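Long-range contacts in genome polyprotein (Chicken sicinivirus JSY, PDB 6QWT), which copies the viral RNA genome as an RNA-dependent RNA polymerase, this chain being the 3Dpol part at the end of the polyprotein: residues Y153-K158 and T172-A177; G10-V15 and F282-Y287. One frame throughout, in Å; residues are numbered along the deposited sequence.

Contact 1. Residues Y153-K158 and T172-A177; sequences YTTFLK and TRLIEA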
loop_
_atom_site.group_PDB
_atom_site.type_symbol
_atom_site.label_atom_id
_atom_site.label_comp_id
_atom_site.label_asym_id
_atom_site.label_seq_id
_atom_site.Cartn_x
_atom_site.Cartn_y
_atom_site.Cartn_z
ATOM N N TYR A 153 7.026 -12.294 -10.299
ATOM C CA TYR A 153 7.299 -11.411 -9.174
ATOM C C TYR A 153 8.506 -11.940 -8.408
ATOM O O TYR A 153 8.597 -13.141 -8.137
ATOM C CB TYR A 153 6.090 -11.327 -8.237
ATOM C CG TYR A 153 4.913 -10.539 -8.775
ATOM C CD1 TYR A 153 4.755 -9.187 -8.474
ATOM C CD2 TYR A 153 3.952 -11.148 -9.574
ATOM C CE1 TYR A 153 3.670 -8.465 -8.966
ATOM C CE2 TYR A 153 2.872 -10.438 -10.067
ATOM C CZ TYR A 153 2.733 -9.100 -9.761
ATOM O OH TYR A 153 1.653 -8.404 -10.259
ATOM N N THR A 154 9.435 -11.050 -8.064
ATOM C CA THR A 154 10.522 -11.396 -7.155
ATOM C C THR A 154 10.057 -11.188 -5.721
ATOM O O THR A 154 9.584 -10.104 -5.370
ATOM C CB THR A 154 11.768 -10.550 -7.425
ATOM O OG1 THR A 154 11.434 -9.160 -7.333
ATOM C CG2 THR A 154 12.321 -10.843 -8.807
ATOM N N THR A 155 10.195 -12.222 -4.896
ATOM C CA THR A 155 9.716 -12.207 -3.517
ATOM C C THR A 155 10.895 -12.133 -2.555
ATOM O O THR A 155 11.850 -12.907 -2.677
ATOM C CB THR A 155 8.876 -13.452 -3.217
ATOM O OG1 THR A 155 7.786 -13.530 -4.143
ATOM C CG2 THR A 155 8.331 -13.402 -1.796
ATOM N N PHE A 156 10.818 -11.212 -1.598
ATOM C CA PHE A 156 11.838 -11.052 -0.574
ATOM C C PHE A 156 11.177 -10.890 0.788
ATOM O O PHE A 156 9.983 -10.601 0.896
ATOM C CB PHE A 156 12.739 -9.836 -0.849
ATOM C CG PHE A 156 13.489 -9.914 -2.149
ATOM C CD1 PHE A 156 14.495 -10.851 -2.330
ATOM C CD2 PHE A 156 13.197 -9.042 -3.188
ATOM C CE1 PHE A 156 15.190 -10.922 -3.524
ATOM C CE2 PHE A 156 13.888 -9.109 -4.385
ATOM C CZ PHE A 156 14.886 -10.050 -4.552
ATOM N N LEU A 157 11.973 -11.090 1.833
ATOM C CA LEU A 157 11.568 -10.710 3.178
ATOM C C LEU A 157 11.763 -9.208 3.348
ATOM O O LEU A 157 12.823 -8.663 3.013
ATOM C CB LEU A 157 12.382 -11.484 4.213
ATOM C CG LEU A 157 12.308 -13.005 4.087
ATOM C CD1 LEU A 157 13.266 -13.684 5.056
ATOM C CD2 LEU A 157 10.881 -13.483 4.311
ATOM N N LYS A 158 10.732 -8.534 3.843
ATOM C CA LYS A 158 10.758 -7.077 3.909
ATOM C C LYS A 158 11.637 -6.628 5.068
ATOM O O LYS A 158 11.324 -6.884 6.235
ATOM C CB LYS A 158 9.348 -6.511 4.045
ATOM C CG LYS A 158 9.315 -4.992 3.906
ATOM C CD LYS A 158 7.913 -4.402 4.004
ATOM C CE LYS A 158 7.771 -3.247 3.015
ATOM N NZ LYS A 158 6.497 -3.363 2.256
ATOM N N THR A 172 7.773 -11.605 9.895
ATOM C CA THR A 172 8.251 -10.576 8.987
ATOM C C THR A 172 7.488 -10.665 7.672
ATOM O O THR A 172 7.182 -11.762 7.193
ATOM C CB THR A 172 9.755 -10.711 8.755
ATOM O OG1 THR A 172 10.003 -11.622 7.679
ATOM C CG2 THR A 172 10.412 -11.229 10.016
ATOM N N ARG A 173 7.167 -9.506 7.108
ATOM C CA ARG A 173 6.318 -9.443 5.933
ATOM C C ARG A 173 7.124 -9.724 4.668
ATOM O O ARG A 173 8.359 -9.765 4.671
ATOM C CB ARG A 173 5.633 -8.078 5.837
ATOM C CG ARG A 173 4.848 -7.692 7.082
ATOM C CD ARG A 173 3.940 -6.504 6.816
ATOM N NE ARG A 173 4.684 -5.249 6.774
ATOM C CZ ARG A 173 4.284 -4.167 6.116
ATOM N NH1 ARG A 173 3.144 -4.188 5.442
ATOM N NH2 ARG A 173 5.025 -3.065 6.131
ATOM N N LEU A 174 6.401 -9.930 3.574
ATOM C CA LEU A 174 6.998 -10.135 2.266
ATOM C C LEU A 174 6.878 -8.863 1.439
ATOM O O LEU A 174 5.894 -8.126 1.553
ATOM C CB LEU A 174 6.324 -11.295 1.534
ATOM C CG LEU A 174 6.412 -12.660 2.210
ATOM C CD1 LEU A 174 5.321 -13.576 1.680
ATOM C CD2 LEU A 174 7.785 -13.271 1.989
ATOM N N ILE A 175 7.892 -8.601 0.622
ATOM C CA ILE A 175 7.856 -7.528 -0.363
ATOM C C ILE A 175 8.116 -8.151 -1.725
ATOM O O ILE A 175 9.095 -8.886 -1.904
ATOM C CB ILE A 175 8.870 -6.411 -0.041
ATOM C CG1 ILE A 175 8.925 -5.384 -1.175
ATOM C CG2 ILE A 175 10.250 -6.981 0.255
ATOM C CD1 ILE A 175 9.803 -4.183 -0.870
ATOM N N GLU A 176 7.221 -7.884 -2.675
ATOM C CA GLU A 176 7.270 -8.512 -3.987
ATOM C C GLU A 176 7.265 -7.430 -5.055
ATOM O O GLU A 176 6.463 -6.495 -4.991
ATOM C CB GLU A 176 6.091 -9.477 -4.177
ATOM C CG GLU A 176 5.738 -10.260 -2.912
ATOM C CD GLU A 176 5.020 -11.568 -3.195
ATOM O OE1 GLU A 176 3.884 -11.747 -2.706
ATOM O OE2 GLU A 176 5.594 -12.419 -3.905
ATOM N N ALA A 177 8.163 -7.559 -6.028
ATOM C CA ALA A 177 8.345 -6.557 -7.069
ATOM C C ALA A 177 8.092 -7.179 -8.435
ATOM O O ALA A 177 8.645 -8.237 -8.753
ATOM C CB ALA A 177 9.754 -5.957 -7.014
HETATM O O HOH W 1 8.951 -7.275 7.624
#
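Thr154 and Ala177 form a hydrogen-bonded pair, as do Phe156 and Ile175, so the antiparallel strands 153-157 and 174-177 are laced by four backbone bonds, among them Ile175 N to Phe156 O at 2.9 Å. Past the non-hydrogen-bonded pair Leu157-Leu174, Lys158 N reaches Arg173 O at 2.8 Å in a nearly straight bond (173°), and a water joins Lys158 O to Arg173 N, extending the ladder into the loops.

Two threonine hydroxyls add side-chain bonds. Thr154 OG1, set between its backbone N and carbonyl carbon (chi1 56°), donates to Ala177 O at 3.3 Å; Thr154 N also donates to it, from the opposite face of the carbonyl plane, so two donors grip one oxygen. Thr155 OG1 donates to Glu176 OE2, the side chains lying alongside each other; the length of 2.5 Å is unusually short and its exact value doubtful. His280 ND1 also bonds OE2, which helps fix the carboxylate.

Apolar contacts are fewer. Ile175 CG2 meets Phe156 CB at 3.9 Å, branched and aromatic residues suiting an extended strand, while the side chains of Leu157 and Leu174 start away from the facing strand but slant across each other at their ends, CD2 to CD2 at 3.9 Å.

Lys158 and Arg173 run side by side, the lysine CD lying over one face of the guanidinium, 3.8 Å from NH2; Glu160 holds that arginine in a salt bridge. The FLK and TRLIEA sequences probably belong to motif F in the fingers of picornaviral polymerases, whose basic residues in relatives line the nucleotide entry channel, a role consistent with this pair.

Contact 2. Residues G10-V15 and F282-Y287; sequences GPPPHV and FGDQWY
Val15 sets its CG2 methyl over one face of the Phe282 ring in a CH-pi contact, 4.2 Å from the centroid and 18° off the normal, offset toward the rim. With CG1 anti to the valine N (chi1 178°), CG2 is left to cover the ring face while CG1 meets Phe282 CE1 at 4.0 Å, and the beta-branched residue thus touches the ring with both methyls.

Pro12 and Pro13 pack on the turn. Pro12 CB lies 3.2 Å from Gly283 O, and Pro13 CD approaches the same oxygen; neither proline has an N-H to offer it. The Pro12 ring runs alongside Asp284, with CG 3.4 Å from OD1. That carboxylate oxygen also sits in plane at the indole edge and accepts a weak hydrogen bond from Trp286 NE1, which may help orient the ring. Trp286 CZ2 in turn touches Gly10 O at 3.3 Å and Pro12 CB at 4.1 Å.

Backbone contacts are of the CH kind: Gly283 CA faces Pro13 O at 3.4 Å. Gly283 stands in a type II' turn from Phe282 to Gln285, where its positive phi of 69° suits glycine.

This turn joins strands 277-282 and 285-290, and residues 10-15, from the loop between strands 2-5 and 22-23, pass across it. Phe55 and Phe152 meet the Phe282 and Trp286 rings edge-to-face, respectively, Tyr112 OH bonds Pro11 O, and Phe282 packs on Thr155 and Leu157 of strand 152-157.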
loop_
_atom_site.group_PDB
_atom_site.type_symbol
_atom_site.label_atom_id
_atom_site.label_comp_id
_atom_site.label_asym_id
_atom_site.label_seq_id
_atom_site.Cartn_x
_atom_site.Cartn_y
_atom_site.Cartn_z
ATOM N N GLY A 10 14.666 -19.282 -14.986
ATOM C CA GLY A 10 16.065 -19.030 -15.234
ATOM C C GLY A 10 16.887 -19.126 -13.965
ATOM O O GLY A 10 16.518 -19.822 -13.012
ATOM N N PRO A 11 18.024 -18.436 -13.929
ATOM C CA PRO A 11 18.847 -18.424 -12.715
ATOM C C PRO A 11 18.096 -17.776 -11.567
ATOM O O PRO A 11 17.452 -16.732 -11.748
ATOM C CB PRO A 11 20.075 -17.593 -13.122
ATOM C CG PRO A 11 20.073 -17.599 -14.623
ATOM C CD PRO A 11 18.628 -17.644 -15.016
ATOM N N PRO A 12 18.142 -18.365 -10.376
ATOM C CA PRO A 12 17.381 -17.821 -9.250
ATOM C C PRO A 12 18.060 -16.596 -8.666
ATOM O O PRO A 12 19.296 -16.483 -8.693
ATOM C CB PRO A 12 17.364 -18.983 -8.247
ATOM C CG PRO A 12 18.612 -19.738 -8.539
ATOM C CD PRO A 12 18.843 -19.613 -10.025
ATOM N N PRO A 13 17.287 -15.650 -8.142
ATOM C CA PRO A 13 17.874 -14.511 -7.429
ATOM C C PRO A 13 18.193 -14.874 -5.983
ATOM O O PRO A 13 17.840 -15.944 -5.485
ATOM C CB PRO A 13 16.773 -13.449 -7.504
ATOM C CG PRO A 13 15.511 -14.243 -7.539
ATOM C CD PRO A 13 15.826 -15.521 -8.283
ATOM N N HIS A 14 18.876 -13.952 -5.308
ATOM C CA HIS A 14 19.292 -14.146 -3.926
ATOM C C HIS A 14 18.406 -13.344 -2.981
ATOM O O HIS A 14 18.113 -12.171 -3.232
ATOM C CB HIS A 14 20.754 -13.740 -3.732
ATOM C CG HIS A 14 21.195 -13.752 -2.302
ATOM N ND1 HIS A 14 21.206 -14.899 -1.536
ATOM C CD2 HIS A 14 21.634 -12.756 -1.495
ATOM C CE1 HIS A 14 21.633 -14.610 -0.320
ATOM N NE2 HIS A 14 21.902 -13.317 -0.269
ATOM N N VAL A 15 17.988 -13.983 -1.891
ATOM C CA VAL A 15 17.184 -13.336 -0.857
ATOM C C VAL A 15 18.141 -12.760 0.184
ATOM O O VAL A 15 18.828 -13.536 0.870
ATOM C CB VAL A 15 16.196 -14.319 -0.215
ATOM C CG1 VAL A 15 15.397 -13.632 0.883
ATOM C CG2 VAL A 15 15.268 -14.910 -1.271
ATOM N N PHE A 282 11.051 -16.922 -4.982
ATOM C CA PHE A 282 11.599 -16.582 -3.672
ATOM C C PHE A 282 12.900 -17.359 -3.517
ATOM O O PHE A 282 12.892 -18.523 -3.102
ATOM C CB PHE A 282 10.602 -16.918 -2.565
ATOM C CG PHE A 282 11.116 -16.662 -1.175
ATOM C CD1 PHE A 282 11.224 -15.369 -0.687
ATOM C CD2 PHE A 282 11.472 -17.715 -0.350
ATOM C CE1 PHE A 282 11.687 -15.132 0.594
ATOM C CE2 PHE A 282 11.936 -17.485 0.932
ATOM C CZ PHE A 282 12.043 -16.193 1.405
ATOM N N GLY A 283 14.018 -16.726 -3.855
ATOM C CA GLY A 283 15.271 -17.461 -3.884
ATOM C C GLY A 283 15.221 -18.445 -5.041
ATOM O O GLY A 283 15.019 -18.065 -6.202
ATOM N N ASP A 284 15.399 -19.731 -4.736
ATOM C CA ASP A 284 15.252 -20.802 -5.714
ATOM C C ASP A 284 13.904 -21.508 -5.593
ATOM O O ASP A 284 13.732 -22.613 -6.122
ATOM C CB ASP A 284 16.401 -21.809 -5.578
ATOM C CG ASP A 284 16.486 -22.775 -6.756
ATOM O OD1 ASP A 284 16.483 -22.314 -7.917
ATOM O OD2 ASP A 284 16.549 -23.999 -6.513
ATOM N N GLN A 285 12.947 -20.894 -4.899
ATOM C CA GLN A 285 11.599 -21.438 -4.763
ATOM C C GLN A 285 10.706 -20.782 -5.811
ATOM O O GLN A 285 10.406 -19.585 -5.725
ATOM C CB GLN A 285 11.056 -21.212 -3.354
ATOM C CG GLN A 285 11.910 -21.819 -2.256
ATOM C CD GLN A 285 12.052 -23.325 -2.390
ATOM O OE1 GLN A 285 11.078 -24.067 -2.265
ATOM N NE2 GLN A 285 13.273 -23.782 -2.641
ATOM N N TRP A 286 10.291 -21.565 -6.800
ATOM C CA TRP A 286 9.415 -21.103 -7.868
ATOM C C TRP A 286 8.014 -21.650 -7.632
ATOM O O TRP A 286 7.840 -22.859 -7.443
ATOM C CB TRP A 286 9.938 -21.551 -9.232
ATOM C CG TRP A 286 11.375 -21.201 -9.460
ATOM C CD1 TRP A 286 12.469 -21.874 -8.994
ATOM C CD2 TRP A 286 11.878 -20.087 -10.209
ATOM N NE1 TRP A 286 13.621 -21.250 -9.410
ATOM C CE2 TRP A 286 13.286 -20.151 -10.156
ATOM C CE3 TRP A 286 11.276 -19.044 -10.919
ATOM C CZ2 TRP A 286 14.099 -19.211 -10.787
ATOM C CZ3 TRP A 286 12.087 -18.112 -11.546
ATOM C CH2 TRP A 286 13.483 -18.202 -11.475
ATOM N N TYR A 287 7.021 -20.763 -7.640
ATOM C CA TYR A 287 5.659 -21.171 -7.327
ATOM C C TYR A 287 4.679 -20.183 -7.944
ATOM O O TYR A 287 5.046 -19.077 -8.350
ATOM C CB TYR A 287 5.442 -21.279 -5.812
ATOM C CG TYR A 287 5.701 -19.992 -5.064
ATOM C CD1 TYR A 287 6.988 -19.632 -4.683
ATOM C CD2 TYR A 287 4.657 -19.134 -4.741
ATOM C CE1 TYR A 287 7.230 -18.451 -4.003
ATOM C CE2 TYR A 287 4.889 -17.950 -4.060
ATOM C CZ TYR A 287 6.175 -17.616 -3.693
ATOM O OH TYR A 287 6.409 -16.441 -3.016
#

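Both contacts reach one mixed five-stranded sheet, ordered 2-5, 285-290, 277-282, 152-157, 174-177, and their centres lie 12 Å apart. Contact 1 pairs the strand at one border with its inner neighbour; contact 2 lays the N-terminal proline-rich segment over the turn between two other strands. They meet where Thr155 O touches Phe282 CD1 and where the Phe156 ring packs on His14 and Val15. Along the chain, residues 10-15 come first, then both strands of contact 1, then 282-287. The sheet therefore gathers the N-terminal region, the probable motif F strands and a hairpin from the catalytic range into one part of the polymerase.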